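Local coordinates for protein migration inhibitory factor (PDB 1HFO) that belongs to the macrophage migration inhibitory factor family of small trimeric alpha/beta proteins, here from a parasitic nematode, at residues Phe3-Asn8 with Pro55-Thr60; Leu47-Ser52 with Arg93-Phe98. All coordinates share one frame; numbering follows the deposited sequence.

Contact 1: residues Phe3-Asn8 with Pro55-Thr60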
ATOM      1  N   PHE A   3       4.880   9.622  -1.671  1.00 19.39           N
ATOM      2  CA  PHE A   3       4.503   9.674  -0.276  1.00 18.61           C
ATOM      3  C   PHE A   3       3.034   9.334  -0.296  1.00 19.40           C
ATOM      4  O   PHE A   3       2.226  10.030  -0.919  1.00 20.81           O
ATOM      5  CB  PHE A   3       4.681  11.040   0.360  1.00 20.43           C
ATOM      6  CG  PHE A   3       4.345  11.038   1.832  1.00 19.46           C
ATOM      7  CD1 PHE A   3       5.172  10.387   2.734  1.00 26.17           C
ATOM      8  CD2 PHE A   3       3.178  11.633   2.298  1.00 26.83           C
ATOM      9  CE1 PHE A   3       4.841  10.321   4.103  1.00 27.28           C
ATOM     10  CE2 PHE A   3       2.834  11.576   3.675  1.00 22.68           C
ATOM     11  CZ  PHE A   3       3.675  10.917   4.560  1.00 28.38           C
ATOM     12  N   THR A   4       2.679   8.244   0.370  1.00 18.53           N
ATOM     13  CA  THR A   4       1.300   7.804   0.410  1.00 17.71           C
ATOM     14  C   THR A   4       0.900   7.600   1.875  1.00 20.73           C
ATOM     15  O   THR A   4       1.660   7.021   2.656  1.00 22.44           O
ATOM     16  CB  THR A   4       1.144   6.503  -0.436  1.00 22.76           C
ATOM     17  OG1 THR A   4      -0.162   5.952  -0.261  1.00 20.83           O
ATOM     18  CG2 THR A   4       2.198   5.497  -0.066  1.00 25.70           C
ATOM     19  N   LEU A   5      -0.281   8.095   2.225  1.00 16.10           N
ATOM     20  CA  LEU A   5      -0.786   8.035   3.597  1.00 19.27           C
ATOM     21  C   LEU A   5      -2.232   7.583   3.679  1.00 21.25           C
ATOM     22  O   LEU A   5      -3.078   7.955   2.856  1.00 20.95           O
ATOM     23  CB  LEU A   5      -0.662   9.418   4.236  1.00 20.15           C
ATOM     24  CG  LEU A   5      -0.926   9.572   5.734  1.00 18.70           C
ATOM     25  CD1 LEU A   5       0.229   8.948   6.488  1.00 19.28           C
ATOM     26  CD2 LEU A   5      -1.038  11.074   6.095  1.00 21.59           C
ATOM     27  N   ASN A   6      -2.511   6.771   4.692  1.00 19.83           N
ATOM     28  CA  ASN A   6      -3.854   6.294   4.943  1.00 17.69           C
ATOM     29  C   ASN A   6      -4.243   6.860   6.306  1.00 16.64           C
ATOM     30  O   ASN A   6      -3.466   6.797   7.263  1.00 19.91           O
ATOM     31  CB  ASN A   6      -3.882   4.768   4.966  1.00 19.51           C
ATOM     32  CG  ASN A   6      -3.375   4.176   3.675  1.00 26.46           C
ATOM     33  OD1 ASN A   6      -2.198   3.812   3.557  1.00 31.92           O
ATOM     34  ND2 ASN A   6      -4.250   4.107   2.680  1.00 25.04           N
ATOM     35  N   THR A   7      -5.441   7.414   6.385  1.00 20.24           N
ATOM     36  CA  THR A   7      -5.878   8.036   7.630  1.00 19.31           C
ATOM     37  C   THR A   7      -7.374   7.901   7.865  1.00 20.02           C
ATOM     38  O   THR A   7      -8.153   7.715   6.928  1.00 20.33           O
ATOM     39  CB  THR A   7      -5.495   9.539   7.616  1.00 22.72           C
ATOM     40  OG1 THR A   7      -5.897  10.156   8.847  1.00 22.05           O
ATOM     41  CG2 THR A   7      -6.181  10.249   6.460  1.00 23.31           C
ATOM     42  N   ASN A   8      -7.775   8.014   9.133  1.00 24.62           N
ATOM     43  CA  ASN A   8      -9.183   7.928   9.481  1.00 26.40           C
ATOM     44  C   ASN A   8      -9.867   9.290   9.536  1.00 28.42           C
ATOM     45  O   ASN A   8     -11.088   9.364   9.677  1.00 28.85           O
ATOM     46  CB  ASN A   8      -9.376   7.206  10.829  1.00 28.22           C
ATOM     47  CG  ASN A   8      -8.377   7.643  11.890  1.00 27.98           C
ATOM     48  OD1 ASN A   8      -7.819   8.738  11.835  1.00 24.71           O
ATOM     49  ND2 ASN A   8      -8.166   6.775  12.892  1.00 27.81           N
ATOM     50  N   PRO A  55      -8.028  10.050  15.552  1.00 26.17           N
ATOM     51  CA  PRO A  55      -7.135  10.441  14.459  1.00 25.40           C
ATOM     52  C   PRO A  55      -5.759   9.772  14.488  1.00 26.91           C
ATOM     53  O   PRO A  55      -5.003   9.891  15.456  1.00 24.24           O
ATOM     54  CB  PRO A  55      -7.055  11.957  14.614  1.00 30.00           C
ATOM     55  CG  PRO A  55      -8.456  12.290  15.025  1.00 29.41           C
ATOM     56  CD  PRO A  55      -8.771  11.223  16.058  1.00 28.36           C
ATOM     57  N   ALA A  56      -5.435   9.100  13.386  1.00 24.69           N
ATOM     58  CA  ALA A  56      -4.183   8.378  13.227  1.00 25.14           C
ATOM     59  C   ALA A  56      -3.946   8.198  11.735  1.00 21.71           C
ATOM     60  O   ALA A  56      -4.839   8.457  10.933  1.00 22.49           O
ATOM     61  CB  ALA A  56      -4.287   7.003  13.883  1.00 25.59           C
ATOM     62  N   ALA A  57      -2.754   7.714  11.393  1.00 24.04           N
ATOM     63  CA  ALA A  57      -2.386   7.447  10.002  1.00 23.45           C
ATOM     64  C   ALA A  57      -1.115   6.612   9.919  1.00 22.76           C
ATOM     65  O   ALA A  57      -0.346   6.532  10.865  1.00 22.24           O
ATOM     66  CB  ALA A  57      -2.182   8.775   9.244  1.00 22.48           C
ATOM     67  N   PHE A  58      -0.903   5.970   8.773  1.00 20.22           N
ATOM     68  CA  PHE A  58       0.322   5.219   8.567  1.00 20.63           C
ATOM     69  C   PHE A  58       0.537   5.387   7.075  1.00 14.95           C
ATOM     70  O   PHE A  58      -0.433   5.503   6.310  1.00 17.95           O
ATOM     71  CB  PHE A  58       0.155   3.738   8.950  1.00 21.35           C
ATOM     72  CG  PHE A  58      -0.704   2.949   8.003  1.00 21.45           C
ATOM     73  CD1 PHE A  58      -0.133   2.292   6.916  1.00 26.49           C
ATOM     74  CD2 PHE A  58      -2.070   2.823   8.215  1.00 26.07           C
ATOM     75  CE1 PHE A  58      -0.916   1.516   6.058  1.00 21.84           C
ATOM     76  CE2 PHE A  58      -2.866   2.046   7.357  1.00 26.83           C
ATOM     77  CZ  PHE A  58      -2.284   1.394   6.280  1.00 26.56           C
ATOM     78  N   GLY A  59       1.798   5.436   6.681  1.00 17.44           N
ATOM     79  CA  GLY A  59       2.079   5.612   5.269  1.00 18.16           C
ATOM     80  C   GLY A  59       3.474   5.189   4.918  1.00 20.02           C
ATOM     81  O   GLY A  59       4.210   4.650   5.741  1.00 19.54           O
ATOM     82  N   THR A  60       3.862   5.480   3.687  1.00 18.22           N
ATOM     83  CA  THR A  60       5.170   5.091   3.208  1.00 18.34           C
ATOM     84  C   THR A  60       5.778   6.221   2.413  1.00 13.44           C
ATOM     85  O   THR A  60       5.056   6.931   1.741  1.00 17.98           O
ATOM     86  CB  THR A  60       5.021   3.866   2.265  1.00 17.06           C
ATOM     87  OG1 THR A  60       4.407   2.785   2.980  1.00 26.14           O
ATOM     88  CG2 THR A  60       6.371   3.410   1.719  1.00 20.14           C
TER
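Thr4 and Thr60 exchange two backbone hydrogen bonds, the straighter running from Thr4 N to Thr60 O (3.0 Å, 169° at the hydrogen), and Asn6 and Phe58 repeat the exchange with Asn6 N 2.9 Å from Phe58 O. These are the hydrogen-bonded pairs of an antiparallel ladder; Leu5 with Gly59 and Thr7 with Ala57 are the non-hydrogen-bonded pairs, and the strand axes approach to 4.7 Å. Where the ladder ends, side chains take over. Thr7 OG1 donates to Ala56 O at 2.9 Å, reaching it with a tilt from the carbonyl plane, while Ala56 N gives its hydrogen to Asn8 OD1, also at 2.9 Å. A chi1 of 43° sets the Asn8 amide between its own backbone N and carbonyl carbon, from where OD1 can meet the opposing chain; Asn8 ND2 is bonded to Leu47 O and Asn54 O, so the amide reaches three backbone groups, two on the stretch Asn54-Ala56 and one on strand 46-49.

Packing differs on the two faces. On that of Leu5 and Thr7, Leu5 CD1 reaches across to Ala57 CB (3.7 Å), and Phe3 and Leu5 continue onto Leu83 of helix 69-87. On the other, Asn6 CB sits over the face of the Phe58 ring, 4.1 Å from its centroid, while Thr4 and Thr60 lie side by side. That ring also meets His40 of the second subunit. The chemistry thus implies a central sheet joint fixed by backbone bonds, with a largely apolar face toward helix 69-87 and a mixed one facing the subunit interface.

Contact 2: residues Leu47-Ser52 with Arg93-Phe98; sequences LSFGGS and RMYIHF
Phe49 and Arg93 bury most of the surface here, and each presents a different part to the other. The face of the Phe49 ring lies against the backbone of Arg93, whose CA stands 3.7 Å from the ring centroid and only 8° off the normal, a CH-pi contact. The arginine side chain runs back past the phenylalanine in the opposite direction, bending at chi3 (71°), which brings one guanidinium face over Phe49 CB. From there NH1 donates to Phe49 O at 3.0 Å, approaching from above the carbonyl plane, and a weak bond joins NH2 to Ser52 O, 2.9 Å away at the guanidinium edge.

Those carbonyls belong to a type I' beta turn from Phe49 to Ser52, closed by Phe49 N to Ser52 O and Ser52 N to Phe49 O, with Gly50 and Gly51 at its corners, both at positive phi. Ser52 OG also donates to Phe49 O, so three donors, Arg93 NH1 among them, converge on that oxygen. Arg93 NE and NH2 bind Pro55 O and Asn54 O as well; one guanidinium therefore ties the turn to the chain leading into strand 57-63. In this MIF-type fold strand 46-49 does not pair with strand 94-100 of its own chain; their link is made by side chains set against backbone.

Tyr95 adds an aromatic neighbour: its CD2 lies 3.5 Å from Phe49 CE2, the ring planes inclined at 36°. The Tyr95 hydroxyl is hydrogen-bonded to Tyr36 O of the second subunit, whose Trp108 ring also meets the tyrosine.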
ATOM      1  N   LEU A  47      -9.554   2.884  10.554  1.00 26.14           N
ATOM      2  CA  LEU A  47      -8.210   2.687  11.059  1.00 29.94           C
ATOM      3  C   LEU A  47      -8.149   2.820  12.569  1.00 30.68           C
ATOM      4  O   LEU A  47      -8.651   3.792  13.130  1.00 33.47           O
ATOM      5  CB  LEU A  47      -7.266   3.718  10.425  1.00 27.30           C
ATOM      6  CG  LEU A  47      -5.831   3.711  10.953  1.00 31.52           C
ATOM      7  CD1 LEU A  47      -5.122   2.476  10.420  1.00 31.71           C
ATOM      8  CD2 LEU A  47      -5.095   4.964  10.524  1.00 31.42           C
ATOM      9  N   SER A  48      -7.524   1.847  13.220  1.00 30.03           N
ATOM     10  CA  SER A  48      -7.377   1.872  14.657  1.00 32.79           C
ATOM     11  C   SER A  48      -5.891   1.871  14.959  1.00 32.91           C
ATOM     12  O   SER A  48      -5.102   1.170  14.310  1.00 36.79           O
ATOM     13  CB  SER A  48      -8.047   0.653  15.287  1.00 33.70           C
ATOM     14  OG  SER A  48      -7.249  -0.499  15.116  1.00 39.30           O
ATOM     15  N   PHE A  49      -5.503   2.676  15.933  1.00 27.26           N
ATOM     16  CA  PHE A  49      -4.119   2.777  16.322  1.00 26.91           C
ATOM     17  C   PHE A  49      -4.078   2.685  17.843  1.00 30.35           C
ATOM     18  O   PHE A  49      -4.782   3.428  18.534  1.00 29.57           O
ATOM     19  CB  PHE A  49      -3.549   4.105  15.814  1.00 25.54           C
ATOM     20  CG  PHE A  49      -2.059   4.195  15.889  1.00 26.41           C
ATOM     21  CD1 PHE A  49      -1.413   4.215  17.112  1.00 25.67           C
ATOM     22  CD2 PHE A  49      -1.294   4.252  14.725  1.00 23.94           C
ATOM     23  CE1 PHE A  49      -0.025   4.287  17.189  1.00 25.94           C
ATOM     24  CE2 PHE A  49       0.080   4.327  14.789  1.00 26.59           C
ATOM     25  CZ  PHE A  49       0.725   4.343  16.024  1.00 28.86           C
ATOM     26  N   GLY A  50      -3.278   1.753  18.361  1.00 29.15           N
ATOM     27  CA  GLY A  50      -3.181   1.592  19.799  1.00 29.81           C
ATOM     28  C   GLY A  50      -4.526   1.264  20.418  1.00 30.91           C
ATOM     29  O   GLY A  50      -4.791   1.605  21.573  1.00 34.46           O
ATOM     30  N   GLY A  51      -5.392   0.620  19.647  1.00 31.97           N
ATOM     31  CA  GLY A  51      -6.700   0.258  20.165  1.00 35.57           C
ATOM     32  C   GLY A  51      -7.758   1.349  20.203  1.00 35.89           C
ATOM     33  O   GLY A  51      -8.743   1.232  20.931  1.00 37.22           O
ATOM     34  N   SER A  52      -7.572   2.413  19.433  1.00 35.20           N
ATOM     35  CA  SER A  52      -8.556   3.489  19.395  1.00 37.20           C
ATOM     36  C   SER A  52      -8.698   4.018  17.982  1.00 38.58           C
ATOM     37  O   SER A  52      -7.741   4.020  17.203  1.00 38.07           O
ATOM     38  CB  SER A  52      -8.170   4.622  20.344  1.00 38.36           C
ATOM     39  OG  SER A  52      -6.840   5.050  20.140  1.00 42.09           O
ATOM     40  N   ARG A  93       0.627   8.744  16.893  1.00 26.84           N
ATOM     41  CA  ARG A  93      -0.438   7.977  16.267  1.00 23.61           C
ATOM     42  C   ARG A  93      -0.233   7.904  14.761  1.00 18.20           C
ATOM     43  O   ARG A  93      -1.187   7.833  14.007  1.00 19.42           O
ATOM     44  CB  ARG A  93      -1.807   8.570  16.573  1.00 23.59           C
ATOM     45  CG  ARG A  93      -2.194   8.409  18.047  1.00 26.13           C
ATOM     46  CD  ARG A  93      -3.579   8.945  18.313  1.00 25.64           C
ATOM     47  NE  ARG A  93      -4.636   8.126  17.736  1.00 26.94           N
ATOM     48  CZ  ARG A  93      -4.924   6.887  18.124  1.00 27.74           C
ATOM     49  NH1 ARG A  93      -4.225   6.313  19.104  1.00 25.90           N
ATOM     50  NH2 ARG A  93      -5.916   6.225  17.537  1.00 24.22           N
ATOM     51  N   MET A  94       1.032   7.922  14.358  1.00 23.75           N
ATOM     52  CA  MET A  94       1.389   7.825  12.940  1.00 24.09           C
ATOM     53  C   MET A  94       2.659   7.017  12.722  1.00 20.76           C
ATOM     54  O   MET A  94       3.625   7.120  13.478  1.00 19.73           O
ATOM     55  CB  MET A  94       1.596   9.214  12.330  1.00 25.20           C
ATOM     56  CG  MET A  94       0.345  10.038  12.215  1.00 22.37           C
ATOM     57  SD  MET A  94       0.684  11.547  11.281  1.00 23.07           S
ATOM     58  CE  MET A  94       1.654  12.454  12.435  1.00 27.15           C
ATOM     59  N   TYR A  95       2.651   6.199  11.670  1.00 18.37           N
ATOM     60  CA  TYR A  95       3.824   5.424  11.315  1.00 18.43           C
ATOM     61  C   TYR A  95       4.163   5.768   9.877  1.00 17.58           C
ATOM     62  O   TYR A  95       3.263   5.934   9.059  1.00 19.79           O
ATOM     63  CB  TYR A  95       3.546   3.924  11.336  1.00 21.82           C
ATOM     64  CG  TYR A  95       3.593   3.269  12.684  1.00 22.53           C
ATOM     65  CD1 TYR A  95       4.705   3.407  13.512  1.00 24.98           C
ATOM     66  CD2 TYR A  95       2.550   2.453  13.102  1.00 23.64           C
ATOM     67  CE1 TYR A  95       4.768   2.732  14.742  1.00 30.25           C
ATOM     68  CE2 TYR A  95       2.604   1.775  14.322  1.00 24.62           C
ATOM     69  CZ  TYR A  95       3.711   1.920  15.131  1.00 25.72           C
ATOM     70  OH  TYR A  95       3.752   1.247  16.339  1.00 31.46           O
ATOM     71  N   ILE A  96       5.450   5.852   9.584  1.00 18.21           N
ATOM     72  CA  ILE A  96       5.893   6.083   8.217  1.00 19.42           C
ATOM     73  C   ILE A  96       6.992   5.070   7.890  1.00 21.84           C
ATOM     74  O   ILE A  96       8.002   4.987   8.587  1.00 20.05           O
ATOM     75  CB  ILE A  96       6.456   7.509   7.998  1.00 19.47           C
ATOM     76  CG1 ILE A  96       5.353   8.545   8.228  1.00 24.24           C
ATOM     77  CG2 ILE A  96       7.036   7.613   6.562  1.00 17.53           C
ATOM     78  CD1 ILE A  96       4.066   8.303   7.450  1.00 29.68           C
ATOM     79  N   HIS A  97       6.786   4.297   6.826  1.00 19.69           N
ATOM     80  CA  HIS A  97       7.780   3.332   6.415  1.00 18.38           C
ATOM     81  C   HIS A  97       8.638   3.967   5.333  1.00 16.65           C
ATOM     82  O   HIS A  97       8.118   4.381   4.289  1.00 19.20           O
ATOM     83  CB  HIS A  97       7.137   2.073   5.832  1.00 16.63           C
ATOM     84  CG  HIS A  97       8.130   0.989   5.537  1.00 18.68           C
ATOM     85  ND1 HIS A  97       7.885  -0.029   4.641  1.00 22.60           N
ATOM     86  CD2 HIS A  97       9.386   0.784   6.002  1.00 20.87           C
ATOM     87  CE1 HIS A  97       8.946  -0.814   4.568  1.00 19.36           C
ATOM     88  NE2 HIS A  97       9.871  -0.343   5.383  1.00 26.97           N
ATOM     89  N   PHE A  98       9.935   4.044   5.592  1.00 17.02           N
ATOM     90  CA  PHE A  98      10.886   4.626   4.652  1.00 20.22           C
ATOM     91  C   PHE A  98      11.483   3.524   3.781  1.00 20.43           C
ATOM     92  O   PHE A  98      12.041   2.535   4.281  1.00 19.95           O
ATOM     93  CB  PHE A  98      11.982   5.375   5.420  1.00 21.85           C
ATOM     94  CG  PHE A  98      11.466   6.545   6.221  1.00 23.47           C
ATOM     95  CD1 PHE A  98      11.055   7.717   5.584  1.00 26.18           C
ATOM     96  CD2 PHE A  98      11.371   6.469   7.615  1.00 25.49           C
ATOM     97  CE1 PHE A  98      10.553   8.798   6.313  1.00 26.30           C
ATOM     98  CE2 PHE A  98      10.872   7.546   8.359  1.00 29.38           C
ATOM     99  CZ  PHE A  98      10.460   8.714   7.710  1.00 23.71           C
TER

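The centre of contact 1 lies about 7 Å from the centre of the chain and that of contact 2 about 13 Å, yet the more peripheral one is the more fully buried, consistent with the second subunit lying against much more of it. Strands 57-63 and 94-100 are neighbours in one sheet: Gly59 N and Tyr95 O, 2.8 Å apart, probably form one of the hydrogen bonds that join the contacts. Contact 1 pairs two inner strands chiefly through regular backbone bonding. Residues 47-52 and 93-98, by contrast, form no ladder with each other and rely on guanidinium and aromatic side chains, while both pair in antiparallel fashion with the second subunit (Leu47-Phe49 and Tyr95-Ile96), carrying the sheet across the interface.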